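Local coordinates for GTPase HflX (Sulfolobus solfataricus P2, PDB 2QTF), which binds and hydrolyses GTP with magnesium as cofactor and associates with the 50S ribosomal subunit, perhaps acting in protein synthesis or ribosome biogenesis, at residues A[23-28]-A[80-85]; A[60-65]-A[72-77]. All coordinates share one frame; numbering follows the deposited sequence.

Overall arrangement
Both interactions belong to the small parallel sheet near the N terminus, whose strands run in the order 25-31, 2-7, 59-62, 82-84. After strand 2-7 and helix 13-22, the chain enters 23-28, which waits for its partner until 80-85; interaction 1 therefore closes a long loop and links the two outermost strands across one face of the sheet. Interaction 2, between 60-65 and 72-77, closes a much shorter loop lying wholly within that longer one, and seats helix 68-78 against strand 59-62. The two contacts meet at neighbouring strands, where Leu60 shares probable backbone hydrogen bonds with Glu82 and Leu84.

Interaction 1: residues A[23-28]-A[80-85]; sequences ANYKVT and GKEVLD
Tyr25 reaches from one outer strand of the sheet to Leu84 and Glu82 on the other. Its CB points toward segment 80-85, and CG lies anti to the carbonyl carbon (chi1 -70°), which sends the ring out across the sheet. Along the ring, Ala23 CB lies in plane at the edge. Farther out, CE2 comes 3.8 Å from Leu84 CD1, and CZ is 3.9 Å from the same methyl, which approaches the ring obliquely. The tip, OH, is 3.6 Å from Leu84 CD1, while Glu82 OE2 stays 4.2 Å from Tyr25 OH, too far for a direct bond. One water spans this interval: it lies 2.9 Å from Tyr25 OH and donates a hydrogen bond to Glu82 OE2 over 2.9 Å. The hydroxyl of the buried Tyr25 has both this water and Lys2 NZ as hydrogen-bond partners. Tyrosine suits the place because a long, flat apolar body ends in a polar group; leucine offers a methyl to that body, and the exposed glutamate provides a carboxylate for the water. The contact is side-chain packing over one face of the four-stranded parallel sheet in the N-terminal region: strands 2-7 and 59-62 lie between the outer two, Thr59 and Ile61 of the latter touch Tyr25, and helix 86-97 packs on Ala23 beside it.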
loop_
_atom_site.group_PDB
_atom_site.type_symbol
_atom_site.label_atom_id
_atom_site.label_comp_id
_atom_site.label_asym_id
_atom_site.label_seq_id
_atom_site.Cartn_x
_atom_site.Cartn_y
_atom_site.Cartn_z
ATOM N N ALA A 23 -6.308 -1.359 1.842
ATOM C CA ALA A 23 -7.317 -0.378 2.073
ATOM C C ALA A 23 -8.332 -0.842 3.146
ATOM O O ALA A 23 -9.385 -0.237 3.212
ATOM C CB ALA A 23 -8.063 0.004 0.699
ATOM N N ASN A 24 -7.989 -1.869 3.909
ATOM C CA ASN A 24 -8.798 -2.359 5.043
ATOM C C ASN A 24 -10.164 -2.986 4.595
ATOM O O ASN A 24 -11.176 -2.859 5.307
ATOM C CB ASN A 24 -9.006 -1.214 6.064
ATOM C CG ASN A 24 -7.625 -0.875 6.934
ATOM O OD1 ASN A 24 -6.587 -1.550 6.778
ATOM N ND2 ASN A 24 -7.672 0.207 7.807
ATOM N N TYR A 25 -10.209 -3.595 3.402
ATOM C CA TYR A 25 -11.445 -4.331 2.966
ATOM C C TYR A 25 -11.124 -5.818 2.948
ATOM O O TYR A 25 -10.004 -6.196 2.629
ATOM C CB TYR A 25 -11.902 -3.937 1.546
ATOM C CG TYR A 25 -12.437 -2.549 1.469
ATOM C CD1 TYR A 25 -13.783 -2.263 1.691
ATOM C CD2 TYR A 25 -11.595 -1.504 1.153
ATOM C CE1 TYR A 25 -14.255 -0.905 1.610
ATOM C CE2 TYR A 25 -12.063 -0.178 1.140
ATOM C CZ TYR A 25 -13.325 0.108 1.331
ATOM O OH TYR A 25 -13.624 1.453 1.244
ATOM N N LYS A 26 -12.123 -6.655 3.280
ATOM C CA LYS A 26 -12.099 -8.082 3.019
ATOM C C LYS A 26 -12.730 -8.382 1.626
ATOM O O LYS A 26 -13.829 -7.930 1.360
ATOM C CB LYS A 26 -12.921 -8.789 4.129
ATOM C CG LYS A 26 -12.899 -10.352 3.953
ATOM C CD LYS A 26 -13.631 -11.141 5.113
ATOM C CE LYS A 26 -13.256 -12.710 5.068
ATOM N NZ LYS A 26 -13.533 -13.455 6.418
ATOM N N VAL A 27 -12.039 -9.079 0.732
ATOM C CA VAL A 27 -12.592 -9.352 -0.585
ATOM C C VAL A 27 -13.509 -10.521 -0.446
ATOM O O VAL A 27 -13.029 -11.639 -0.102
ATOM C CB VAL A 27 -11.536 -9.766 -1.553
ATOM C CG1 VAL A 27 -12.178 -10.112 -2.959
ATOM C CG2 VAL A 27 -10.371 -8.596 -1.656
ATOM N N THR A 28 -14.807 -10.291 -0.605
ATOM C CA THR A 28 -15.723 -11.423 -0.409
ATOM C C THR A 28 -16.259 -12.036 -1.659
ATOM O O THR A 28 -16.847 -13.114 -1.587
ATOM C CB THR A 28 -16.825 -11.198 0.593
ATOM O OG1 THR A 28 -17.613 -10.062 0.227
ATOM C CG2 THR A 28 -16.242 -11.024 2.038
ATOM N N GLY A 80 -26.022 5.022 -1.702
ATOM C CA GLY A 80 -25.323 4.932 -0.453
ATOM C C GLY A 80 -23.998 4.185 -0.486
ATOM O O GLY A 80 -22.961 4.851 -0.220
ATOM N N LYS A 81 -24.012 2.870 -0.840
ATOM C CA LYS A 81 -22.812 2.037 -0.901
ATOM C C LYS A 81 -21.755 2.617 -1.883
ATOM O O LYS A 81 -22.051 3.095 -3.017
ATOM C CB LYS A 81 -23.098 0.555 -1.377
ATOM C CG LYS A 81 -23.956 -0.311 -0.477
ATOM C CD LYS A 81 -23.998 -1.764 -0.960
ATOM C CE LYS A 81 -24.983 -2.443 -0.153
ATOM N NZ LYS A 81 -24.995 -3.930 -0.334
ATOM N N GLU A 82 -20.520 2.406 -1.518
ATOM C CA GLU A 82 -19.386 3.079 -2.104
ATOM C C GLU A 82 -18.947 2.293 -3.319
ATOM O O GLU A 82 -18.979 1.036 -3.304
ATOM C CB GLU A 82 -18.273 3.029 -1.047
ATOM C CG GLU A 82 -16.866 3.728 -1.453
ATOM C CD GLU A 82 -16.274 4.729 -0.339
ATOM O OE1 GLU A 82 -15.614 5.851 -0.630
ATOM O OE2 GLU A 82 -16.529 4.396 0.834
ATOM N N VAL A 83 -18.519 2.991 -4.366
ATOM C CA VAL A 83 -17.779 2.300 -5.443
ATOM C C VAL A 83 -16.361 2.958 -5.515
ATOM O O VAL A 83 -16.251 4.209 -5.467
ATOM C CB VAL A 83 -18.546 2.319 -6.845
ATOM C CG1 VAL A 83 -18.926 3.778 -7.309
ATOM C CG2 VAL A 83 -17.652 1.806 -7.933
ATOM N N LEU A 84 -15.326 2.136 -5.619
ATOM C CA LEU A 84 -13.950 2.638 -5.769
ATOM C C LEU A 84 -13.536 2.079 -7.106
ATOM O O LEU A 84 -13.646 0.880 -7.298
ATOM C CB LEU A 84 -13.044 2.009 -4.700
ATOM C CG LEU A 84 -13.449 2.420 -3.248
ATOM C CD1 LEU A 84 -12.498 1.623 -2.198
ATOM C CD2 LEU A 84 -13.382 3.967 -3.114
ATOM N N ASP A 85 -12.938 2.914 -7.968
ATOM C CA ASP A 85 -12.198 2.355 -9.091
ATOM C C ASP A 85 -10.699 2.280 -8.679
ATOM O O ASP A 85 -10.337 2.434 -7.487
ATOM C CB ASP A 85 -12.456 3.146 -10.401
ATOM C CG ASP A 85 -11.737 4.498 -10.460
ATOM O OD1 ASP A 85 -11.262 4.968 -9.379
ATOM O OD2 ASP A 85 -11.708 5.093 -11.572
HETATM O O HOH W 1 -13.991 4.214 2.147
#

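Interaction 2: residues A[60-65]-A[72-77]; sequences LIIFEQ and INIRRE
Ile74 meets Leu60 and Ile62 with two different branches, divided by its first torsion: CG1 stands anti to the carbonyl carbon (chi1 -55°), leaving CG2 anti to the backbone N. The CG1 arm is extended at chi2 (176°) and carries CD1 out to Ile62, whereas CG2 turns to Leu60. On the strand, the CD2 methyl of Leu60 comes 3.8 Å from Ile74 CG2, with the two side chains crossing at about a right angle. Ile62 and Ile74 instead reach toward each other tip to tip, their CD1 atoms 4.0 Å apart. Leu60 and Ile62, two residues apart on the strand, both point toward the helix from the same face of the sheet, so one helical residue can bridge both. Branched aliphatic residues serve well here: isoleucine offers two branches, the CG2 methyl and the longer CG1 arm that ends in CD1, and all three touching side chains are buried. The backbones remain well apart, 9.2 Å between Leu60 CA and Ile74 CA, a gap spanned by side chains alone. Arg76 and Glu77 take no part in this apolar contact; Arg76 NE forms a salt bridge with Glu77 OE2 at 2.9 Å, and Glu77 OE1 pairs with Lys52. Val83 of the next strand touches both Leu60 and Ile74, continuing the apolar layer. This is the helix-on-sheet packing of a beta-alpha-beta unit: strand 59-62, helix 68-78 and parallel strand 82-84, in the N-terminal region of HflX.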
loop_
_atom_site.group_PDB
_atom_site.type_symbol
_atom_site.label_atom_id
_atom_site.label_comp_id
_atom_site.label_asym_id
_atom_site.label_seq_id
_atom_site.Cartn_x
_atom_site.Cartn_y
_atom_site.Cartn_z
ATOM N N LEU A 60 -18.325 -1.747 -3.684
ATOM C CA LEU A 60 -17.955 -2.299 -5.009
ATOM C C LEU A 60 -16.578 -1.761 -5.417
ATOM O O LEU A 60 -16.363 -0.589 -5.352
ATOM C CB LEU A 60 -18.983 -1.846 -6.042
ATOM C CG LEU A 60 -18.715 -2.168 -7.500
ATOM C CD1 LEU A 60 -18.463 -3.667 -7.696
ATOM C CD2 LEU A 60 -19.928 -1.613 -8.378
ATOM N N ILE A 61 -15.643 -2.641 -5.775
ATOM C CA ILE A 61 -14.349 -2.172 -6.209
ATOM C C ILE A 61 -14.070 -2.693 -7.618
ATOM O O ILE A 61 -14.151 -3.897 -7.845
ATOM C CB ILE A 61 -13.197 -2.620 -5.205
ATOM C CG1 ILE A 61 -13.514 -2.050 -3.797
ATOM C CG2 ILE A 61 -11.799 -2.098 -5.705
ATOM C CD1 ILE A 61 -12.576 -2.622 -2.701
ATOM N N ILE A 62 -13.771 -1.778 -8.531
ATOM C CA ILE A 62 -13.485 -2.151 -9.919
ATOM C C ILE A 62 -12.030 -1.815 -10.201
ATOM O O ILE A 62 -11.603 -0.674 -10.096
ATOM C CB ILE A 62 -14.485 -1.475 -10.862
ATOM C CG1 ILE A 62 -15.952 -2.035 -10.584
ATOM C CG2 ILE A 62 -14.051 -1.746 -12.307
ATOM C CD1 ILE A 62 -17.020 -1.106 -11.139
ATOM N N PHE A 63 -11.224 -2.827 -10.481
ATOM C CA PHE A 63 -9.837 -2.552 -10.699
ATOM C C PHE A 63 -9.572 -2.092 -12.124
ATOM O O PHE A 63 -8.947 -2.816 -12.853
ATOM C CB PHE A 63 -8.972 -3.759 -10.279
ATOM C CG PHE A 63 -7.547 -3.379 -9.941
ATOM C CD1 PHE A 63 -7.239 -2.642 -8.785
ATOM C CD2 PHE A 63 -6.506 -3.699 -10.830
ATOM C CE1 PHE A 63 -5.876 -2.291 -8.516
ATOM C CE2 PHE A 63 -5.163 -3.385 -10.564
ATOM C CZ PHE A 63 -4.838 -2.691 -9.418
ATOM N N GLU A 64 -10.003 -0.880 -12.472
ATOM C CA GLU A 64 -9.833 -0.265 -13.785
ATOM C C GLU A 64 -10.034 1.202 -13.509
ATOM O O GLU A 64 -10.526 1.562 -12.436
ATOM C CB GLU A 64 -10.996 -0.690 -14.719
ATOM C CG GLU A 64 -10.578 -1.418 -16.005
ATOM C CD GLU A 64 -9.500 -0.714 -16.838
ATOM O OE1 GLU A 64 -8.894 -1.426 -17.683
ATOM O OE2 GLU A 64 -9.239 0.515 -16.663
ATOM N N GLN A 65 -9.816 2.062 -14.485
ATOM C CA GLN A 65 -10.217 3.401 -14.319
ATOM C C GLN A 65 -11.596 3.595 -14.939
ATOM O O GLN A 65 -11.735 3.412 -16.181
ATOM C CB GLN A 65 -9.139 4.336 -14.899
ATOM C CG GLN A 65 -9.431 5.808 -14.709
ATOM C CD GLN A 65 -8.290 6.715 -15.228
ATOM O OE1 GLN A 65 -7.125 6.275 -15.328
ATOM N NE2 GLN A 65 -8.637 7.987 -15.579
ATOM N N ILE A 72 -21.392 8.039 -12.272
ATOM C CA ILE A 72 -22.693 8.623 -12.021
ATOM C C ILE A 72 -23.758 7.551 -11.887
ATOM O O ILE A 72 -24.550 7.590 -10.918
ATOM C CB ILE A 72 -23.121 9.654 -13.142
ATOM C CG1 ILE A 72 -22.288 10.959 -12.957
ATOM C CG2 ILE A 72 -24.707 10.022 -13.034
ATOM C CD1 ILE A 72 -21.836 11.602 -14.293
ATOM N N ASN A 73 -23.747 6.577 -12.805
ATOM C CA ASN A 73 -24.780 5.565 -12.904
ATOM C C ASN A 73 -24.619 4.517 -11.792
ATOM O O ASN A 73 -25.594 4.241 -11.115
ATOM C CB ASN A 73 -24.683 4.897 -14.251
ATOM C CG ASN A 73 -25.230 5.795 -15.361
ATOM O OD1 ASN A 73 -24.628 5.963 -16.418
ATOM N ND2 ASN A 73 -26.285 6.463 -15.046
ATOM N N ILE A 74 -23.378 4.022 -11.554
ATOM C CA ILE A 74 -23.117 3.092 -10.403
ATOM C C ILE A 74 -23.480 3.702 -9.046
ATOM O O ILE A 74 -24.142 3.030 -8.257
ATOM C CB ILE A 74 -21.684 2.587 -10.404
ATOM C CG1 ILE A 74 -21.399 1.944 -11.780
ATOM C CG2 ILE A 74 -21.382 1.760 -9.177
ATOM C CD1 ILE A 74 -19.897 1.493 -11.906
ATOM N N ARG A 75 -23.069 4.962 -8.771
ATOM C CA ARG A 75 -23.328 5.563 -7.444
ATOM C C ARG A 75 -24.808 5.742 -7.211
ATOM O O ARG A 75 -25.276 5.611 -6.083
ATOM C CB ARG A 75 -22.689 6.957 -7.324
ATOM C CG ARG A 75 -21.123 6.865 -7.276
ATOM C CD ARG A 75 -20.585 8.345 -7.258
ATOM N NE ARG A 75 -19.118 8.365 -7.035
ATOM C CZ ARG A 75 -18.384 9.474 -7.186
ATOM N NH1 ARG A 75 -18.999 10.591 -7.600
ATOM N NH2 ARG A 75 -17.077 9.448 -6.864
ATOM N N ARG A 76 -25.538 6.084 -8.282
ATOM C CA ARG A 76 -27.044 6.161 -8.146
ATOM C C ARG A 76 -27.654 4.825 -7.752
ATOM O O ARG A 76 -28.324 4.751 -6.739
ATOM C CB ARG A 76 -27.702 6.682 -9.447
ATOM C CG ARG A 76 -29.294 6.760 -9.270
ATOM C CD ARG A 76 -29.939 7.002 -10.693
ATOM N NE ARG A 76 -29.673 5.886 -11.613
ATOM C CZ ARG A 76 -28.921 5.961 -12.697
ATOM N NH1 ARG A 76 -28.288 7.082 -13.057
ATOM N NH2 ARG A 76 -28.791 4.897 -13.415
ATOM N N GLU A 77 -27.314 3.754 -8.451
ATOM C CA GLU A 77 -27.892 2.476 -8.179
ATOM C C GLU A 77 -27.551 1.987 -6.788
ATOM O O GLU A 77 -28.371 1.330 -6.153
ATOM C CB GLU A 77 -27.300 1.454 -9.137
ATOM C CG GLU A 77 -27.682 1.673 -10.547
ATOM C CD GLU A 77 -29.216 1.879 -10.705
ATOM O OE1 GLU A 77 -30.017 1.003 -10.230
ATOM O OE2 GLU A 77 -29.578 2.984 -11.219
#